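Long-range contacts in cystathionine beta-lyase family protein, YNBB B.subtilis ortholog (PDB 3HVY), which probably acts as a pyridoxal-phosphate-dependent lyase on sulfur-containing amino acids and may have a part in aluminium resistance: residues M119-G124 and V150-V155; K178-Q183 and E211-F216. One frame throughout, in Å; residues are numbered along the deposited sequence. Where two conformers were deposited one is given.

Interaction 1 (M119-G124 and V150-V155)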
loop_
_atom_site.group_PDB
_atom_site.type_symbol
_atom_site.label_atom_id
_atom_site.label_comp_id
_atom_site.label_asym_id
_atom_site.label_seq_id
_atom_site.Cartn_x
_atom_site.Cartn_y
_atom_site.Cartn_z
HETATM N N MSE D 119 -16.713 30.800 21.350
HETATM C CA MSE D 119 -15.772 29.769 21.792
HETATM C C MSE D 119 -14.881 30.399 22.869
HETATM O O MSE D 119 -14.429 31.538 22.725
HETATM C CB MSE D 119 -14.874 29.326 20.631
HETATM C CG MSE D 119 -13.765 28.416 21.026
HETATM SE SE MSE D 119 -12.511 28.078 19.538
HETATM C CE MSE D 119 -11.096 27.170 20.597
HETATM N N MSE D 120 -14.603 29.656 23.937
HETATM C CA MSE D 120 -13.799 30.215 25.008
HETATM C C MSE D 120 -12.705 29.275 25.415
HETATM O O MSE D 120 -12.973 28.123 25.805
HETATM C CB MSE D 120 -14.661 30.614 26.219
HETATM C CG MSE D 120 -13.834 31.264 27.390
HETATM SE SE MSE D 120 -14.880 32.002 28.834
HETATM C CE MSE D 120 -15.699 30.321 29.408
ATOM N N SER D 121 -11.470 29.750 25.269
ATOM C CA SER D 121 -10.291 29.002 25.677
ATOM C C SER D 121 -10.012 29.370 27.141
ATOM O O SER D 121 -9.978 30.555 27.496
ATOM C CB SER D 121 -9.063 29.343 24.822
ATOM O OG SER D 121 -9.174 28.800 23.530
ATOM N N ILE D 122 -9.809 28.373 27.981
ATOM C CA ILE D 122 -9.628 28.650 29.390
ATOM C C ILE D 122 -8.227 28.384 29.991
ATOM O O ILE D 122 -8.006 28.684 31.169
ATOM C CB ILE D 122 -10.735 28.052 30.250
ATOM C CG1 ILE D 122 -10.671 26.519 30.229
ATOM C CG2 ILE D 122 -12.129 28.622 29.831
ATOM C CD1 ILE D 122 -11.579 25.843 31.319
ATOM N N CYS D 123 -7.287 27.922 29.170
ATOM C CA CYS D 123 -5.929 27.672 29.587
ATOM C C CYS D 123 -4.962 28.692 28.984
ATOM O O CYS D 123 -3.848 28.337 28.627
ATOM C CB CYS D 123 -5.506 26.284 29.120
ATOM S SG CYS D 123 -6.570 24.992 29.684
ATOM N N GLY D 124 -5.372 29.947 28.844
ATOM C CA GLY D 124 -4.513 30.937 28.197
ATOM C C GLY D 124 -4.420 30.752 26.681
ATOM O O GLY D 124 -5.284 30.145 26.065
ATOM N N VAL D 150 -17.953 33.487 14.350
ATOM C CA VAL D 150 -17.789 32.872 15.667
ATOM C C VAL D 150 -16.907 33.793 16.513
ATOM O O VAL D 150 -15.806 34.147 16.118
ATOM C CB VAL D 150 -17.251 31.470 15.569
ATOM C CG1 VAL D 150 -17.073 30.840 16.976
ATOM C CG2 VAL D 150 -18.187 30.649 14.694
ATOM N N LYS D 151 -17.432 34.200 17.661
ATOM C CA LYS D 151 -16.713 35.060 18.595
ATOM C C LYS D 151 -15.774 34.212 19.446
ATOM O O LYS D 151 -15.983 32.995 19.605
ATOM C CB LYS D 151 -17.721 35.821 19.463
ATOM C CG LYS D 151 -18.630 36.742 18.663
ATOM C CD LYS D 151 -19.771 37.324 19.518
ATOM C CE LYS D 151 -20.484 38.512 18.847
ATOM N NZ LYS D 151 -21.349 38.191 17.682
ATOM N N TYR D 152 -14.727 34.852 19.967
ATOM C CA TYR D 152 -13.686 34.175 20.725
ATOM C C TYR D 152 -13.355 34.888 22.021
ATOM O O TYR D 152 -13.234 36.089 22.035
ATOM C CB TYR D 152 -12.417 34.085 19.907
ATOM C CG TYR D 152 -11.297 33.341 20.597
ATOM C CD1 TYR D 152 -11.417 32.011 20.864
ATOM C CD2 TYR D 152 -10.082 33.958 20.918
ATOM C CE1 TYR D 152 -10.423 31.325 21.487
ATOM C CE2 TYR D 152 -9.049 33.247 21.525
ATOM C CZ TYR D 152 -9.230 31.918 21.805
ATOM O OH TYR D 152 -8.231 31.124 22.402
ATOM N N LYS D 153 -13.284 34.145 23.117
ATOM C CA LYS D 153 -12.789 34.701 24.366
ATOM C C LYS D 153 -11.688 33.793 24.841
ATOM O O LYS D 153 -11.752 32.581 24.631
ATOM C CB LYS D 153 -13.855 34.796 25.463
ATOM C CG LYS D 153 -14.900 35.806 25.199
ATOM C CD LYS D 153 -16.060 35.815 26.225
ATOM C CE LYS D 153 -16.845 37.146 26.112
ATOM N NZ LYS D 153 -18.068 37.262 26.971
HETATM N N MSE D 154 -10.726 34.376 25.548
HETATM C CA MSE D 154 -9.655 33.618 26.112
HETATM C C MSE D 154 -9.379 34.042 27.552
HETATM O O MSE D 154 -9.310 35.234 27.864
HETATM C CB MSE D 154 -8.452 33.773 25.205
HETATM C CG MSE D 154 -7.347 32.880 25.624
HETATM SE SE MSE D 154 -5.935 33.993 26.215
HETATM C CE MSE D 154 -5.489 33.979 24.343
ATOM N N VAL D 155 -9.287 33.068 28.449
ATOM C CA VAL D 155 -9.113 33.349 29.880
ATOM C C VAL D 155 -7.653 33.021 30.188
ATOM O O VAL D 155 -7.214 31.875 30.070
ATOM C CB VAL D 155 -10.084 32.555 30.813
ATOM C CG1 VAL D 155 -9.927 32.965 32.313
ATOM C CG2 VAL D 155 -11.592 32.709 30.380
#
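A hydroxyl pair bridges the two strands on the diagonal: Ser121 OG and Tyr152 OH lie 2.8 Å apart, although Ser121 is in register with Met154 and Tyr152 with Met119. Tyrosine has the length for this. With CG anti to the backbone N (chi1 -177°), its ring runs forward past Met119 O and carries the phenol to the small serine, whose OG sits at the ring's edge, near its plane. His181 ND1 also bonds that OG, so two partners grip the serine hydroxyl. The SE of Met119, deposited as selenomethionine, makes an oblique Met-aromatic contact, 5.3 Å from the centroid of the Tyr152 ring.

Beneath the side chains the strands run parallel. Met119 N bonds Lys151 O, Lys153 N bonds Met119 O at 2.9 Å, Ser121 N bonds Lys153 O, and Val155 N bonds Ser121 O at 2.8 Å. Beyond the strand the chain turns toward its neighbour, and Gly124 N reaches Val155 O at 2.9 Å in a more bent bond (139° at the hydrogen). The positive phi of Gly124 (73°) suits glycine, and Met154 CG packs 3.5 Å from Gly124 O.

On the Met120 and Lys153 face, Met120 SE meets Val155 CG2 at 3.7 Å, and Ile122 CG2 lies alongside that same methyl. Helix 164-173 covers these apolar groups through Val167 and Thr166. Lysine suits its partly exposed place at 153: the extended chain leads away from the 119-124 segment to salt bridges with Asp174 and Glu170.

Strand 151-154 is an outermost strand of the mixed sheet within this chain, joined to strand 118-121 by a beta-alpha-beta connection through the short helix 131-134. This is the edge expected of the large domain in fold-type I pyridoxal-phosphate enzymes.

Interaction 2 (K178-Q183 and E211-F216)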
loop_
_atom_site.group_PDB
_atom_site.type_symbol
_atom_site.label_atom_id
_atom_site.label_comp_id
_atom_site.label_asym_id
_atom_site.label_seq_id
_atom_site.Cartn_x
_atom_site.Cartn_y
_atom_site.Cartn_z
ATOM N N LYS D 178 -20.800 28.653 23.662
ATOM C CA LYS D 178 -21.281 27.294 23.400
ATOM C C LYS D 178 -20.259 26.179 23.607
ATOM O O LYS D 178 -20.624 24.993 23.762
ATOM C CB LYS D 178 -21.790 27.219 21.961
ATOM C CG LYS D 178 -22.845 28.281 21.576
ATOM C CD LYS D 178 -24.094 28.257 22.447
ATOM C CE LYS D 178 -25.140 29.226 21.934
ATOM N NZ LYS D 178 -26.392 28.869 22.578
ATOM N N LEU D 179 -18.990 26.554 23.625
ATOM C CA LEU D 179 -17.891 25.597 23.679
ATOM C C LEU D 179 -16.762 26.193 24.473
ATOM O O LEU D 179 -16.394 27.351 24.291
ATOM C CB LEU D 179 -17.421 25.258 22.259
ATOM C CG LEU D 179 -16.330 24.178 22.134
ATOM C CD1 LEU D 179 -16.527 23.418 20.844
ATOM C CD2 LEU D 179 -14.903 24.779 22.215
ATOM N N ILE D 180 -16.277 25.397 25.406
ATOM C CA ILE D 180 -15.105 25.680 26.209
ATOM C C ILE D 180 -14.003 24.732 25.720
ATOM O O ILE D 180 -14.201 23.492 25.603
ATOM C CB ILE D 180 -15.410 25.470 27.704
ATOM C CG1 ILE D 180 -16.247 26.657 28.220
ATOM C CG2 ILE D 180 -14.144 25.265 28.538
ATOM C CD1 ILE D 180 -16.584 26.579 29.666
ATOM N N HIS D 181 -12.871 25.344 25.425
ATOM C CA HIS D 181 -11.684 24.675 24.940
ATOM C C HIS D 181 -10.611 24.588 26.030
ATOM O O HIS D 181 -10.195 25.606 26.583
ATOM C CB HIS D 181 -11.204 25.430 23.702
ATOM C CG HIS D 181 -9.773 25.165 23.335
ATOM N ND1 HIS D 181 -8.819 26.153 23.360
ATOM C CD2 HIS D 181 -9.135 24.031 22.969
ATOM C CE1 HIS D 181 -7.653 25.636 23.006
ATOM N NE2 HIS D 181 -7.813 24.340 22.798
ATOM N N ILE D 182 -10.249 23.353 26.389
ATOM C CA ILE D 182 -9.174 23.075 27.339
ATOM C C ILE D 182 -8.040 22.428 26.527
ATOM O O ILE D 182 -8.268 21.519 25.761
ATOM C CB ILE D 182 -9.624 22.120 28.445
ATOM C CG1 ILE D 182 -10.804 22.748 29.220
ATOM C CG2 ILE D 182 -8.442 21.727 29.375
ATOM C CD1 ILE D 182 -11.435 21.852 30.312
ATOM N N GLN D 183 -6.830 22.930 26.678
ATOM C CA GLN D 183 -5.623 22.261 26.110
ATOM C C GLN D 183 -4.922 21.458 27.247
ATOM O O GLN D 183 -4.485 22.029 28.244
ATOM C CB GLN D 183 -4.712 23.338 25.576
ATOM C CG GLN D 183 -3.518 22.846 24.814
ATOM C CD GLN D 183 -2.781 23.985 24.149
ATOM O OE1 GLN D 183 -3.372 24.757 23.375
ATOM N NE2 GLN D 183 -1.470 24.098 24.426
ATOM N N GLU D 211 -24.587 22.910 32.562
ATOM C CA GLU D 211 -24.482 21.529 32.140
ATOM C C GLU D 211 -24.605 21.337 30.630
ATOM O O GLU D 211 -24.505 20.223 30.153
ATOM C CB GLU D 211 -25.542 20.685 32.841
ATOM C CG GLU D 211 -25.294 20.575 34.341
ATOM C CD GLU D 211 -26.441 19.926 35.100
ATOM O OE1 GLU D 211 -27.229 19.148 34.510
ATOM O OE2 GLU D 211 -26.547 20.216 36.305
ATOM N N ASN D 212 -24.786 22.413 29.870
ATOM C CA ASN D 212 -24.950 22.287 28.428
ATOM C C ASN D 212 -23.765 22.727 27.571
ATOM O O ASN D 212 -23.605 22.241 26.444
ATOM C CB ASN D 212 -26.185 23.067 27.992
ATOM C CG ASN D 212 -27.437 22.510 28.604
ATOM O OD1 ASN D 212 -27.764 21.349 28.390
ATOM N ND2 ASN D 212 -28.102 23.306 29.419
ATOM N N VAL D 213 -22.953 23.653 28.083
ATOM C CA VAL D 213 -21.781 24.122 27.325
ATOM C C VAL D 213 -20.911 22.912 26.964
ATOM O O VAL D 213 -20.697 22.034 27.784
ATOM C CB VAL D 213 -20.998 25.225 28.114
ATOM C CG1 VAL D 213 -20.466 24.660 29.471
ATOM C CG2 VAL D 213 -19.884 25.800 27.279
ATOM N N ILE D 214 -20.454 22.854 25.712
ATOM C CA ILE D 214 -19.597 21.764 25.269
ATOM C C ILE D 214 -18.201 21.899 25.849
ATOM O O ILE D 214 -17.536 22.897 25.664
ATOM C CB ILE D 214 -19.510 21.719 23.688
ATOM C CG1 ILE D 214 -20.946 21.674 23.112
ATOM C CG2 ILE D 214 -18.616 20.559 23.240
ATOM C CD1 ILE D 214 -21.080 21.856 21.574
ATOM N N VAL D 215 -17.736 20.895 26.561
ATOM C CA VAL D 215 -16.359 20.907 27.027
ATOM C C VAL D 215 -15.491 20.047 26.090
ATOM O O VAL D 215 -15.630 18.809 26.021
ATOM C CB VAL D 215 -16.258 20.460 28.473
ATOM C CG1 VAL D 215 -14.780 20.257 28.844
ATOM C CG2 VAL D 215 -16.982 21.456 29.376
ATOM N N PHE D 216 -14.645 20.745 25.340
ATOM C CA PHE D 216 -13.696 20.184 24.395
ATOM C C PHE D 216 -12.297 20.171 24.973
ATOM O O PHE D 216 -11.828 21.203 25.503
ATOM C CB PHE D 216 -13.680 20.982 23.078
ATOM C CG PHE D 216 -12.574 20.557 22.146
ATOM C CD1 PHE D 216 -12.602 19.305 21.523
ATOM C CD2 PHE D 216 -11.520 21.379 21.889
ATOM C CE1 PHE D 216 -11.546 18.910 20.675
ATOM C CE2 PHE D 216 -10.503 20.971 21.049
ATOM C CZ PHE D 216 -10.525 19.730 20.468
#
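Phe216 and His181, paired across two parallel strands, touch CD2 to CD2 at 3.7 Å. Their planes are 23° apart, but the rings meet at their rims, centroids 6.0 Å apart, so neither lies over the other's face. Both have CG anti to the backbone N (chi1 161° for His181, 172° for Phe216), which sets the side chains side by side, pointing the same way. Leu179 CD2 fills in beside Phe216 CB at 4.1 Å, and helix 101-111 closes over this face through Ile105, Ala108 and Leu109.

The other face is wholly aliphatic in this contact. Branched side chains suit an extended backbone, and here Ile180 CG1 meets Val213 CG2 at 3.9 Å while Ile182 CD1 meets Val215 CG1 at 4.0 Å, under Ile203 and Ile206 of helix 196-207. Looseness is confined to the exposed Lys178 side chain, whose CB points away from the partner segment. Its carbonyl O is closely packed, with Ile214 CG1 at 3.4 Å, and receives Ile214 N at 2.9 Å. Further in, Ile180 N to Ile214 O, Phe216 N to Ile180 O and Ile182 N to Phe216 O are all 2.8 Å and nearly straight.

Carbon thus meets carbon between the side chains, and four main-chain bonds supply all the hydrogen bonding between the segments. The buried His181 ring finds its ND1 partner elsewhere, in Ser121, which probably helps to fix the ring's rotation from outside this contact.

Interactions 1 and 2 share one sheet, their centres about 10 Å apart, because strands 118-121 and 177-183 are neighbours in it. Main-chain bonding joins them, with His181 N 2.8 Å from Met120 O, and the side chains add a probable hydrogen bond of 2.7 Å between Ser121 OG and His181 ND1. The hydroxyl pair of interaction 1 therefore continues into the His181 and Phe216 pair of interaction 2, while Met119 CE packs 3.6 Å from His181 CB. Strand 237-241 lies beyond strand 214-218 and leads to Lys244, the pyridoxal-phosphate-modified lysine, so the two contacts make up the four parallel strands from 214-218 to the edge strand 151-154.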